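Ferritin like protein (Caulobacter vibrioides, PDB 3HL1) is of unestablished function but probably binds metal, as ferritin-like proteins do, at a carboxylate- and histidine-lined site within its helical bundle. Local coordinates at residues A[14-19]-A[71-76]; A[52-57]-A[231-236]; A[160-165]-A[182-187]; A[263-268]-A[305-310]. One frame throughout, in Å; residues are numbered along the deposited sequence. Where two conformers were deposited one is given.

Contact 1 of 4, residues A[14-19]-A[71-76]; sequences HFQGAI and SPTLSA
In this ferritin-like helical fold, Gln16 on helix 8-35 reaches across to the extended chain that follows helix 42-67 and pairs with Thr73 through both ends of its amide. The Gln16 chain leaves with CG opposite the backbone N (chi1 -172°) and bends at chi2, laying the amide alongside the Thr73 backbone. Gln16 OE1 accepts the N-H of Thr73 at 3.2 Å on a lone pair, in the carbonyl plane and nearly straight at hydrogen. Gln16 NE2 donates to Thr73 O at 2.7 Å, although that oxygen lies 28° out of the amide plane and the bond is bent. Two bonds to one residue fix the amide's rotation, and second partners, Tyr70 for OE1 and Asp20 for NE2, support the same orientation. One helical turn on, Ile19 supplies the apolar half. Its side chain crosses those of Pro72 and Leu74 at about right angles, and Phe284 touches both Ile19 and Leu74. Ile19 CG2 touches both segment partners, 4.0 Å from Pro72 CB and 3.8 Å from Leu74 CD2.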
loop_
_atom_site.group_PDB
_atom_site.type_symbol
_atom_site.label_atom_id
_atom_site.label_comp_id
_atom_site.label_asym_id
_atom_site.label_seq_id
_atom_site.Cartn_x
_atom_site.Cartn_y
_atom_site.Cartn_z
ATOM N N HIS A 14 -13.005 -4.870 -6.738
ATOM C CA HIS A 14 -12.479 -3.604 -6.211
ATOM C C HIS A 14 -11.797 -3.758 -4.841
ATOM O O HIS A 14 -10.850 -3.049 -4.559
ATOM C CB HIS A 14 -13.524 -2.520 -6.187
ATOM C CG HIS A 14 -13.807 -1.913 -7.534
ATOM N ND1 HIS A 14 -14.567 -2.548 -8.490
ATOM C CD2 HIS A 14 -13.387 -0.758 -8.107
ATOM C CE1 HIS A 14 -14.632 -1.797 -9.583
ATOM N NE2 HIS A 14 -13.902 -0.715 -9.387
ATOM N N PHE A 15 -12.312 -4.611 -3.962
ATOM C CA PHE A 15 -11.608 -4.943 -2.743
ATOM C C PHE A 15 -10.193 -5.481 -3.036
ATOM O O PHE A 15 -9.183 -5.064 -2.390
ATOM C CB PHE A 15 -12.359 -5.993 -1.905
ATOM C CG PHE A 15 -13.617 -5.498 -1.237
ATOM C CD1 PHE A 15 -13.671 -4.230 -0.600
ATOM C CD2 PHE A 15 -14.707 -6.292 -1.170
ATOM C CE1 PHE A 15 -14.818 -3.804 0.058
ATOM C CE2 PHE A 15 -15.861 -5.881 -0.519
ATOM C CZ PHE A 15 -15.922 -4.623 0.090
ATOM N N GLN A 16 -10.125 -6.439 -3.937
ATOM C CA GLN A 16 -8.836 -7.035 -4.357
ATOM C C GLN A 16 -7.919 -5.989 -4.947
ATOM O O GLN A 16 -6.727 -5.978 -4.629
ATOM C CB GLN A 16 -9.024 -8.143 -5.379
ATOM C CG GLN A 16 -7.735 -8.932 -5.695
ATOM C CD GLN A 16 -7.164 -9.552 -4.474
ATOM O OE1 GLN A 16 -7.870 -10.258 -3.753
ATOM N NE2 GLN A 16 -5.916 -9.271 -4.197
ATOM N N GLY A 17 -8.484 -5.063 -5.729
ATOM C CA GLY A 17 -7.708 -4.004 -6.303
ATOM C C GLY A 17 -7.131 -3.052 -5.279
ATOM O O GLY A 17 -5.970 -2.619 -5.418
ATOM N N ALA A 18 -7.924 -2.729 -4.277
ATOM C CA ALA A 18 -7.506 -1.826 -3.211
ATOM C C ALA A 18 -6.406 -2.492 -2.431
ATOM O O ALA A 18 -5.396 -1.861 -2.137
ATOM C CB ALA A 18 -8.705 -1.407 -2.311
ATOM N N ILE A 19 -6.549 -3.786 -2.095
ATOM C CA ILE A 19 -5.483 -4.433 -1.349
ATOM C C ILE A 19 -4.206 -4.562 -2.189
ATOM O O ILE A 19 -3.116 -4.395 -1.659
ATOM C CB ILE A 19 -5.939 -5.744 -0.661
ATOM C CG1 ILE A 19 -5.219 -5.845 0.719
ATOM C CG2 ILE A 19 -5.662 -6.848 -1.547
ATOM C CD1 ILE A 19 -5.749 -6.833 1.637
ATOM N N SER A 71 -12.510 -12.941 1.043
ATOM C CA SER A 71 -11.145 -12.985 1.602
ATOM C C SER A 71 -10.159 -12.633 0.485
ATOM O O SER A 71 -10.056 -13.348 -0.494
ATOM C CB SER A 71 -10.818 -14.377 2.157
ATOM O OG SER A 71 -11.638 -14.744 3.229
ATOM N N PRO A 72 -9.460 -11.498 0.602
ATOM C CA PRO A 72 -8.474 -11.196 -0.452
ATOM C C PRO A 72 -7.242 -12.127 -0.432
ATOM O O PRO A 72 -6.880 -12.733 0.598
ATOM C CB PRO A 72 -8.011 -9.778 -0.132
ATOM C CG PRO A 72 -8.899 -9.269 0.946
ATOM C CD PRO A 72 -9.506 -10.443 1.635
ATOM N N THR A 73 -6.568 -12.173 -1.548
ATOM C CA THR A 73 -5.346 -12.970 -1.646
ATOM C C THR A 73 -4.248 -12.075 -2.139
ATOM O O THR A 73 -4.457 -11.182 -2.938
ATOM C CB THR A 73 -5.530 -14.117 -2.655
ATOM O OG1 THR A 73 -5.996 -13.533 -3.870
ATOM C CG2 THR A 73 -6.561 -14.992 -2.227
ATOM N N LEU A 74 -3.052 -12.279 -1.648
ATOM C CA LEU A 74 -1.947 -11.444 -2.016
ATOM C C LEU A 74 -0.917 -12.194 -2.809
ATOM O O LEU A 74 -0.577 -13.331 -2.490
ATOM C CB LEU A 74 -1.252 -10.920 -0.777
ATOM C CG LEU A 74 -2.035 -9.972 0.130
ATOM C CD1 LEU A 74 -1.066 -9.702 1.329
ATOM C CD2 LEU A 74 -2.495 -8.728 -0.505
ATOM N N SER A 75 -0.373 -11.542 -3.808
ATOM C CA SER A 75 0.765 -12.087 -4.528
ATOM C C SER A 75 1.810 -11.001 -4.672
ATOM O O SER A 75 1.524 -9.830 -4.463
ATOM C CB SER A 75 0.331 -12.692 -5.858
ATOM O OG SER A 75 -0.436 -11.826 -6.584
ATOM N N ALA A 76 3.025 -11.379 -5.020
ATOM C CA ALA A 76 4.116 -10.412 -5.116
ATOM C C ALA A 76 3.838 -9.338 -6.195
ATOM O O ALA A 76 3.492 -9.651 -7.330
ATOM C CB ALA A 76 5.478 -11.146 -5.345
#

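Contact 2 of 4, residues A[52-57]-A[231-236]; sequences YQEMLH and WPHFQR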
loop_
_atom_site.group_PDB
_atom_site.type_symbol
_atom_site.label_atom_id
_atom_site.label_comp_id
_atom_site.label_asym_id
_atom_site.label_seq_id
_atom_site.Cartn_x
_atom_site.Cartn_y
_atom_site.Cartn_z
ATOM N N TYR A 52 4.267 1.492 8.048
ATOM C CA TYR A 52 3.456 0.856 9.062
ATOM C C TYR A 52 1.982 1.174 8.845
ATOM O O TYR A 52 1.148 0.312 9.019
ATOM C CB TYR A 52 3.877 1.297 10.479
ATOM C CG TYR A 52 5.280 0.838 10.911
ATOM C CD1 TYR A 52 5.987 -0.155 10.209
ATOM C CD2 TYR A 52 5.890 1.387 12.037
ATOM C CE1 TYR A 52 7.263 -0.571 10.606
ATOM C CE2 TYR A 52 7.166 0.961 12.465
ATOM C CZ TYR A 52 7.834 -0.020 11.745
ATOM O OH TYR A 52 9.084 -0.423 12.165
ATOM N N GLN A 53 1.666 2.405 8.446
ATOM C CA GLN A 53 0.290 2.756 8.104
ATOM C C GLN A 53 -0.215 2.025 6.866
ATOM O O GLN A 53 -1.392 1.628 6.804
ATOM C CB GLN A 53 0.132 4.256 7.934
ATOM C CG GLN A 53 0.396 4.962 9.240
ATOM C CD GLN A 53 -0.064 6.400 9.225
ATOM O OE1 GLN A 53 -0.050 7.071 8.186
ATOM N NE2 GLN A 53 -0.481 6.878 10.378
ATOM N N GLU A 54 0.649 1.811 5.888
ATOM C CA GLU A 54 0.216 1.039 4.700
ATOM C C GLU A 54 -0.175 -0.369 5.081
ATOM O O GLU A 54 -1.139 -0.892 4.558
ATOM C CB GLU A 54 1.302 1.007 3.607
ATOM C CG GLU A 54 1.567 2.335 2.969
ATOM C CD GLU A 54 0.321 2.874 2.234
ATOM O OE1 GLU A 54 -0.065 2.333 1.195
ATOM O OE2 GLU A 54 -0.274 3.833 2.708
HETATM N N MSE A 55 0.599 -0.994 5.967
HETATM C CA MSE A 55 0.325 -2.355 6.445
HETATM C C MSE A 55 -1.018 -2.418 7.144
HETATM O O MSE A 55 -1.825 -3.315 6.885
HETATM C CB MSE A 55 1.442 -2.810 7.388
HETATM C CG MSE A 55 2.756 -3.047 6.661
HETATM SE SE MSE A 55 4.245 -3.173 7.920
HETATM C CE MSE A 55 5.625 -3.238 6.698
ATOM N N LEU A 56 -1.268 -1.446 8.009
ATOM C CA LEU A 56 -2.574 -1.269 8.619
ATOM C C LEU A 56 -3.674 -1.133 7.559
ATOM O O LEU A 56 -4.716 -1.775 7.703
ATOM C CB LEU A 56 -2.590 -0.061 9.587
ATOM C CG LEU A 56 -3.984 0.310 10.093
ATOM C CD1 LEU A 56 -4.446 -0.808 11.027
ATOM C CD2 LEU A 56 -4.094 1.696 10.743
ATOM N N HIS A 57 -3.441 -0.346 6.497
ATOM C CA HIS A 57 -4.439 -0.191 5.452
ATOM C C HIS A 57 -4.778 -1.529 4.846
ATOM O O HIS A 57 -5.962 -1.805 4.606
ATOM C CB HIS A 57 -4.042 0.795 4.346
ATOM C CG HIS A 57 -3.813 2.188 4.825
ATOM N ND1 HIS A 57 -3.266 3.166 4.018
ATOM C CD2 HIS A 57 -3.981 2.744 6.043
ATOM C CE1 HIS A 57 -3.128 4.273 4.729
ATOM N NE2 HIS A 57 -3.547 4.045 5.959
ATOM N N TRP A 231 -0.108 13.722 10.494
ATOM C CA TRP A 231 0.476 14.257 9.263
ATOM C C TRP A 231 0.315 13.277 8.081
ATOM O O TRP A 231 0.897 12.184 8.095
ATOM C CB TRP A 231 1.942 14.587 9.533
ATOM C CG TRP A 231 2.508 15.660 8.668
ATOM C CD1 TRP A 231 1.818 16.580 7.915
ATOM C CD2 TRP A 231 3.898 15.964 8.502
ATOM N NE1 TRP A 231 2.700 17.413 7.274
ATOM C CE2 TRP A 231 3.983 17.061 7.617
ATOM C CE3 TRP A 231 5.083 15.406 9.005
ATOM C CZ2 TRP A 231 5.210 17.614 7.224
ATOM C CZ3 TRP A 231 6.303 15.961 8.614
ATOM C CH2 TRP A 231 6.352 17.052 7.731
ATOM N N PRO A 232 -0.496 13.662 7.066
ATOM C CA PRO A 232 -0.800 12.661 6.024
ATOM C C PRO A 232 0.418 12.305 5.159
ATOM O O PRO A 232 1.407 13.026 5.160
ATOM C CB PRO A 232 -1.939 13.306 5.205
ATOM C CG PRO A 232 -2.341 14.530 5.966
ATOM C CD PRO A 232 -1.176 14.940 6.794
ATOM N N HIS A 233 0.347 11.159 4.471
ATOM C CA HIS A 233 1.491 10.646 3.696
ATOM C C HIS A 233 1.910 11.647 2.593
ATOM O O HIS A 233 3.112 11.917 2.362
ATOM C CB HIS A 233 1.146 9.295 3.063
ATOM C CG HIS A 233 0.969 8.179 4.051
ATOM N ND1 HIS A 233 0.752 6.867 3.662
ATOM C CD2 HIS A 233 0.951 8.178 5.410
ATOM C CE1 HIS A 233 0.634 6.106 4.735
ATOM N NE2 HIS A 233 0.715 6.880 5.811
ATOM N N PHE A 234 0.917 12.214 1.911
ATOM C CA PHE A 234 1.220 13.163 0.842
ATOM C C PHE A 234 2.069 14.304 1.392
ATOM O O PHE A 234 3.163 14.587 0.888
ATOM C CB PHE A 234 -0.036 13.731 0.188
ATOM C CG PHE A 234 0.283 14.667 -0.927
ATOM C CD1 PHE A 234 0.875 14.187 -2.101
ATOM C CD2 PHE A 234 0.069 16.024 -0.811
ATOM C CE1 PHE A 234 1.216 15.034 -3.129
ATOM C CE2 PHE A 234 0.403 16.862 -1.847
ATOM C CZ PHE A 234 0.980 16.367 -3.008
ATOM N N GLN A 235 1.578 14.941 2.447
ATOM C CA GLN A 235 2.298 16.064 3.040
ATOM C C GLN A 235 3.712 15.659 3.501
ATOM O O GLN A 235 4.687 16.335 3.188
ATOM C CB GLN A 235 1.450 16.657 4.160
ATOM C CG GLN A 235 0.324 17.589 3.641
ATOM C CD GLN A 235 -1.067 16.916 3.478
ATOM O OE1 GLN A 235 -1.211 15.846 2.867
ATOM N NE2 GLN A 235 -2.103 17.583 4.011
ATOM N N ARG A 236 3.821 14.540 4.202
ATOM C CA ARG A 236 5.119 13.985 4.621
ATOM C C ARG A 236 6.121 13.891 3.476
ATOM O O ARG A 236 7.278 14.292 3.604
ATOM C CB ARG A 236 4.946 12.534 5.116
ATOM C CG ARG A 236 4.298 12.332 6.452
ATOM C CD ARG A 236 4.175 10.818 6.642
ATOM N NE ARG A 236 3.266 10.471 7.722
ATOM C CZ ARG A 236 3.636 10.025 8.913
ATOM N NH1 ARG A 236 4.917 9.833 9.215
ATOM N NH2 ARG A 236 2.700 9.756 9.811
HETATM O O HOH W 1 -0.588 9.800 8.225
#
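Gln53 and His233 both set CG opposite the carbonyl carbon (chi1 -64° and -68°), and with Gln53 extended beyond CG its amide oxygen arrives at the ring edge of His233. The pairing joins helix 42-67 to the first turn of helix 233-242 inside the ferritin-like bundle, with Pro232 as N-cap of the second helix. His233 NE2 donates to Gln53 OE1 at 2.5 Å, a separation so short that its exact length is doubtful; the ring nitrogen approaches a lone pair of OE1 in the carbonyl plane. Amide and imidazole are nearly coplanar, yet the bond is bent at hydrogen. A water bridges the same OE1 to Trp231 O, the backbone oxygen that also receives Arg236 NE at 2.9 Å.

Glu54, bent at chi2, brings OE2 to the ring edge near CE1 of His233, its carboxylate turned 62° from the imidazole. Glu54 OE1 is bonded to Thr25, OE2 meets an unidentified bound molecule, and His233 ND1 bonds Glu122. Together with Glu22, which bonds His57 ND1, these carboxylates and histidines form a polar cluster consistent with the metal-site region of ferritin-like proteins, though no metal appears among its partners. His57 NE2 is held by Gln205. The His57 and His233 rings lie nearly parallel but slid apart, with little overlap, and their CE1 atoms are 4.2 Å from each other.

Contact 3 of 4, residues A[160-165]-A[182-187]; sequences GHVRGN and LTVTES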
loop_
_atom_site.group_PDB
_atom_site.type_symbol
_atom_site.label_atom_id
_atom_site.label_comp_id
_atom_site.label_asym_id
_atom_site.label_seq_id
_atom_site.Cartn_x
_atom_site.Cartn_y
_atom_site.Cartn_z
ATOM N N GLY A 160 -26.323 -5.136 2.539
ATOM C CA GLY A 160 -27.030 -6.325 2.955
ATOM C C GLY A 160 -26.191 -7.554 3.113
ATOM O O GLY A 160 -26.575 -8.473 3.828
ATOM N N HIS A 161 -25.031 -7.587 2.451
ATOM C CA HIS A 161 -24.104 -8.687 2.552
ATOM C C HIS A 161 -23.192 -8.623 3.762
ATOM O O HIS A 161 -22.456 -9.587 4.011
ATOM C CB HIS A 161 -23.248 -8.742 1.294
ATOM C CG HIS A 161 -23.981 -9.250 0.107
ATOM N ND1 HIS A 161 -24.532 -8.405 -0.830
ATOM C CD2 HIS A 161 -24.280 -10.516 -0.290
ATOM C CE1 HIS A 161 -25.123 -9.129 -1.768
ATOM N NE2 HIS A 161 -25.007 -10.408 -1.454
ATOM N N VAL A 162 -23.184 -7.500 4.481
ATOM C CA VAL A 162 -22.286 -7.368 5.632
ATOM C C VAL A 162 -22.683 -8.283 6.771
ATOM O O VAL A 162 -23.827 -8.280 7.218
ATOM C CB VAL A 162 -22.173 -5.960 6.122
ATOM C CG1 VAL A 162 -21.268 -5.963 7.388
ATOM C CG2 VAL A 162 -21.649 -5.045 4.976
ATOM N N ARG A 163 -21.730 -9.087 7.198
ATOM C CA ARG A 163 -21.859 -9.968 8.360
ATOM C C ARG A 163 -20.778 -9.619 9.379
ATOM O O ARG A 163 -19.591 -9.449 9.034
ATOM C CB ARG A 163 -21.738 -11.425 7.926
ATOM C CG ARG A 163 -22.965 -11.938 7.220
ATOM C CD ARG A 163 -22.697 -13.291 6.621
ATOM N NE ARG A 163 -23.866 -14.024 6.127
ATOM C CZ ARG A 163 -24.368 -13.965 4.886
ATOM N NH1 ARG A 163 -23.893 -13.115 3.968
ATOM N NH2 ARG A 163 -25.406 -14.724 4.578
ATOM N N GLY A 164 -21.171 -9.514 10.653
ATOM C CA GLY A 164 -20.223 -9.144 11.698
ATOM C C GLY A 164 -19.321 -10.256 12.128
ATOM O O GLY A 164 -19.681 -11.431 12.030
ATOM N N ASN A 165 -18.124 -9.895 12.577
ATOM C CA ASN A 165 -17.156 -10.870 13.119
ATOM C C ASN A 165 -16.733 -11.951 12.147
ATOM O O ASN A 165 -16.426 -13.069 12.532
ATOM C CB ASN A 165 -17.711 -11.485 14.416
ATOM C CG ASN A 165 -17.893 -10.450 15.487
ATOM O OD1 ASN A 165 -16.998 -9.638 15.721
ATOM N ND2 ASN A 165 -19.056 -10.444 16.117
ATOM N N LEU A 182 -10.222 -2.494 15.064
ATOM C CA LEU A 182 -10.573 -1.829 13.842
ATOM C C LEU A 182 -11.087 -2.936 12.910
ATOM O O LEU A 182 -10.446 -3.351 11.921
ATOM C CB LEU A 182 -9.392 -1.055 13.330
ATOM C CG LEU A 182 -8.986 0.206 14.105
ATOM C CD1 LEU A 182 -7.801 0.809 13.416
ATOM C CD2 LEU A 182 -10.107 1.239 14.206
ATOM N N THR A 183 -12.237 -3.436 13.321
ATOM C CA THR A 183 -12.885 -4.569 12.708
ATOM C C THR A 183 -14.367 -4.296 12.564
ATOM O O THR A 183 -14.937 -3.404 13.197
ATOM C CB THR A 183 -12.740 -5.835 13.573
ATOM O OG1 THR A 183 -13.407 -5.615 14.801
ATOM C CG2 THR A 183 -11.306 -6.158 13.869
ATOM N N VAL A 184 -15.011 -5.117 11.756
ATOM C CA VAL A 184 -16.435 -5.053 11.574
ATOM C C VAL A 184 -17.058 -6.148 12.427
ATOM O O VAL A 184 -16.947 -7.352 12.137
ATOM C CB VAL A 184 -16.791 -5.167 10.080
ATOM C CG1 VAL A 184 -18.308 -5.161 9.888
ATOM C CG2 VAL A 184 -16.096 -3.994 9.288
ATOM N N THR A 185 -17.710 -5.711 13.504
ATOM C CA THR A 185 -18.294 -6.625 14.483
ATOM C C THR A 185 -19.804 -6.759 14.334
ATOM O O THR A 185 -20.390 -7.652 14.907
ATOM C CB THR A 185 -18.028 -6.148 15.915
ATOM O OG1 THR A 185 -18.589 -4.841 16.082
ATOM C CG2 THR A 185 -16.540 -6.101 16.190
ATOM N N GLU A 186 -20.443 -5.855 13.593
ATOM C CA GLU A 186 -21.893 -5.877 13.407
ATOM C C GLU A 186 -22.294 -6.199 11.962
ATOM O O GLU A 186 -21.529 -5.995 11.025
ATOM C CB GLU A 186 -22.511 -4.524 13.742
ATOM C CG GLU A 186 -22.141 -3.934 15.070
ATOM C CD GLU A 186 -22.700 -4.717 16.224
ATOM O OE1 GLU A 186 -23.868 -5.146 16.108
ATOM O OE2 GLU A 186 -21.982 -4.892 17.244
ATOM N N SER A 187 -23.526 -6.682 11.796
ATOM C CA SER A 187 -24.024 -7.056 10.497
ATOM C C SER A 187 -24.845 -5.957 9.865
ATOM O O SER A 187 -25.207 -4.957 10.508
ATOM C CB SER A 187 -24.845 -8.310 10.571
ATOM O OG SER A 187 -24.073 -9.391 11.086
HETATM O O HOH W 2 -17.118 -8.858 9.828
#
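Gly164 and Asn165 dock against residues 184-187 through two hydrogen bonds from consecutive backbone N-H groups, joining the start and end of the irregular connection between helix 144-157 and helix 188-207 of the ferritin-like fold. Gly164 N donates to Ser187 OG at 2.9 Å. Asn165 N donates to Val184 O at 2.8 Å, in the carbonyl plane and on a lone pair. Between these bonds the two segments close to 4.0 Å from Gly164 CA to Glu186 CA, and Gly164 CA makes a C-H...O contact with Thr185 O. With no side chain on Gly164, the backbone of Thr185 and Glu186 can lie directly against it. A water donates to both Arg163 O and Val184 O, bridging the two segments beside the direct bonds.

Further out, the Asn165 side chain crosses that of Thr185 obliquely, with OD1 against Thr185 CA and CG2. On the buried side Val162 and Val184 cross at about a right angle, and both lean on Ala67, the last residue of helix 42-67. The surroundings set the backbone: Gln194 OE1 accepts the N-H groups of Thr185 and Glu186, Gln168 OE1 takes that of Val184, and Val162 pairs with Gly188. In each valine CG1 is anti to the backbone N (chi1 177° and 178°), bringing Val162 CG1 to 4.0 Å from Val184 CG1.

Contact 4 of 4, residues A[263-268]-A[305-310]; sequences AEAQAR and LSCWKL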
loop_
_atom_site.group_PDB
_atom_site.type_symbol
_atom_site.label_atom_id
_atom_site.label_comp_id
_atom_site.label_asym_id
_atom_site.label_seq_id
_atom_site.Cartn_x
_atom_site.Cartn_y
_atom_site.Cartn_z
ATOM N N ALA A 263 23.259 -11.076 -5.057
ATOM C CA ALA A 263 22.215 -11.875 -5.698
ATOM C C ALA A 263 21.569 -12.811 -4.682
ATOM O O ALA A 263 20.386 -12.997 -4.685
ATOM C CB ALA A 263 22.789 -12.683 -6.853
ATOM N N GLU A 264 22.394 -13.446 -3.855
ATOM C CA GLU A 264 21.915 -14.335 -2.821
ATOM C C GLU A 264 21.127 -13.616 -1.761
ATOM O O GLU A 264 20.155 -14.169 -1.253
ATOM C CB GLU A 264 23.071 -15.111 -2.199
ATOM C CG GLU A 264 23.731 -16.056 -3.198
ATOM C CD GLU A 264 24.849 -16.861 -2.640
ATOM O OE1 GLU A 264 25.119 -16.749 -1.439
ATOM O OE2 GLU A 264 25.513 -17.580 -3.431
ATOM N N ALA A 265 21.465 -12.357 -1.486
ATOM C CA ALA A 265 20.663 -11.493 -0.611
ATOM C C ALA A 265 19.278 -11.238 -1.219
ATOM O O ALA A 265 18.243 -11.330 -0.522
ATOM C CB ALA A 265 21.428 -10.146 -0.303
ATOM N N GLN A 266 19.237 -10.915 -2.507
ATOM C CA GLN A 266 17.982 -10.830 -3.210
ATOM C C GLN A 266 17.191 -12.115 -3.122
ATOM O O GLN A 266 15.987 -12.080 -2.944
ATOM C CB GLN A 266 18.196 -10.428 -4.677
ATOM C CG GLN A 266 18.663 -9.020 -4.861
ATOM C CD GLN A 266 18.965 -8.665 -6.319
ATOM O OE1 GLN A 266 19.299 -9.530 -7.141
ATOM N NE2 GLN A 266 18.782 -7.397 -6.659
ATOM N N ALA A 267 17.844 -13.257 -3.342
ATOM C CA ALA A 267 17.123 -14.511 -3.353
ATOM C C ALA A 267 16.488 -14.766 -2.001
ATOM O O ALA A 267 15.375 -15.271 -1.934
ATOM C CB ALA A 267 17.999 -15.658 -3.733
ATOM N N ARG A 268 17.222 -14.450 -0.931
ATOM C CA ARG A 268 16.680 -14.617 0.417
ATOM C C ARG A 268 15.442 -13.730 0.654
ATOM O O ARG A 268 14.435 -14.172 1.231
ATOM C CB ARG A 268 17.768 -14.389 1.431
ATOM C CG ARG A 268 17.251 -14.142 2.771
ATOM C CD ARG A 268 18.330 -13.944 3.764
ATOM N NE ARG A 268 17.647 -14.026 5.037
ATOM C CZ ARG A 268 17.652 -15.066 5.858
ATOM N NH1 ARG A 268 18.407 -16.152 5.615
ATOM N NH2 ARG A 268 16.919 -14.982 6.972
ATOM N N LEU A 305 17.550 -4.505 4.138
ATOM C CA LEU A 305 18.780 -3.767 4.480
ATOM C C LEU A 305 20.020 -4.506 3.996
ATOM O O LEU A 305 20.984 -3.918 3.510
ATOM C CB LEU A 305 18.888 -3.558 5.977
ATOM C CG LEU A 305 20.119 -2.841 6.516
ATOM C CD1 LEU A 305 20.291 -1.485 5.869
ATOM C CD2 LEU A 305 19.974 -2.702 8.014
ATOM N N SER A 306 19.988 -5.814 4.112
ATOM C CA SER A 306 21.155 -6.593 3.754
ATOM C C SER A 306 21.430 -6.511 2.243
ATOM O O SER A 306 22.587 -6.372 1.837
ATOM C CB SER A 306 21.027 -8.026 4.266
ATOM O OG SER A 306 21.941 -8.820 3.559
ATOM N N CYS A 307 20.392 -6.473 1.409
ATOM C CA CYS A 307 20.559 -6.211 -0.025
ATOM C C CYS A 307 21.299 -4.922 -0.285
ATOM O O CYS A 307 22.315 -4.905 -0.975
ATOM C CB CYS A 307 19.217 -6.172 -0.757
ATOM S SG CYS A 307 18.375 -7.766 -0.897
ATOM N N TRP A 308 20.811 -3.822 0.290
ATOM C CA TRP A 308 21.451 -2.537 0.124
ATOM C C TRP A 308 22.900 -2.496 0.588
ATOM O O TRP A 308 23.778 -1.956 -0.119
ATOM C CB TRP A 308 20.663 -1.458 0.873
ATOM C CG TRP A 308 19.474 -0.953 0.146
ATOM C CD1 TRP A 308 18.216 -0.919 0.620
ATOM C CD2 TRP A 308 19.451 -0.332 -1.129
ATOM N NE1 TRP A 308 17.381 -0.288 -0.282
ATOM C CE2 TRP A 308 18.115 0.055 -1.378
ATOM C CE3 TRP A 308 20.414 -0.074 -2.105
ATOM C CZ2 TRP A 308 17.730 0.679 -2.547
ATOM C CZ3 TRP A 308 20.030 0.574 -3.279
ATOM C CH2 TRP A 308 18.708 0.938 -3.494
ATOM N N LYS A 309 23.153 -3.029 1.777
ATOM C CA LYS A 309 24.505 -3.107 2.267
ATOM C C LYS A 309 25.448 -3.880 1.331
ATOM O O LYS A 309 26.633 -3.562 1.282
ATOM C CB LYS A 309 24.530 -3.749 3.631
ATOM C CG LYS A 309 24.113 -2.809 4.759
ATOM C CD LYS A 309 24.029 -3.611 6.053
ATOM C CE LYS A 309 24.508 -2.921 7.273
ATOM N NZ LYS A 309 24.487 -1.444 7.235
ATOM N N LEU A 310 24.937 -4.888 0.631
ATOM C CA LEU A 310 25.715 -5.648 -0.347
ATOM C C LEU A 310 25.749 -5.049 -1.743
ATOM O O LEU A 310 26.330 -5.637 -2.642
ATOM C CB LEU A 310 25.273 -7.119 -0.389
ATOM C CG LEU A 310 25.544 -7.875 0.905
ATOM C CD1 LEU A 310 24.742 -9.136 1.077
ATOM C CD2 LEU A 310 27.060 -8.134 1.121
#
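Helices 261-283 and 292-309 form an antiparallel helical hairpin, and this contact lies near its open end, where the first helix is beginning and the second is finishing. The short segments run at 167° to one another with axes 8.7 Å apart, a spacing that small residues allow. Ala265 carries the approach: its CA is 5.3 Å from that of Cys307, and its methyl group points at the opposing helix. There Ala265 CB meets three side chains in turn, with Leu310 CD1 at 3.7 Å, Cys307 SG at 3.9 Å and Ser306 OG rather farther off.

Cys307 enters from the other helix. Its SG stands opposite the carbonyl carbon (chi1 -70°), and that torsion lays the sulfur against the backbone of the facing helix, 3.6 Å from both Ala265 O and Gln266 N. SG also reaches the Gln266 side chain, at 4.2 Å from CG. No hydrogen bond joins the two segments, so they are held together by van der Waals packing.

The polar ends look elsewhere. Gln266, extended beyond CG, carries its amide to Val313 O, with Thr254 O as a second acceptor for NE2, so it ties the helix to the chain before it and to the C-terminal tail. Two residues on, Arg268 forms a salt bridge with Asp303, a charged link between the same two helices. Trp308 faces the other way and bonds Thr31 O of helix 8-35, fastening the pair to the main bundle. Two consecutive, nearly antiparallel helices packed side by side make a helical hairpin, here brought close at Ala265.

Helices 8-35 and 42-67 follow each other in the chain and tie contacts 1 and 2 together: the first helix gives contact 1 its Gln16 and also supplies Glu22 and Thr25 to the polar cluster of contact 2. Their centres are about 19 Å apart, with nearest atoms about 6 Å apart. The centre of contact 2 is about 9 Å from that of the chain, and the Glu54 side chain is about 3 Å from the unidentified ligand. Contact 3 is nested within the long stretch of chain that contact 2 closes; their nearest atoms come within about 4 Å without touching. Contact 4 follows the other three in sequence. It and contact 3 lie on opposite sides of the chain's centre, about 42 Å apart between centres.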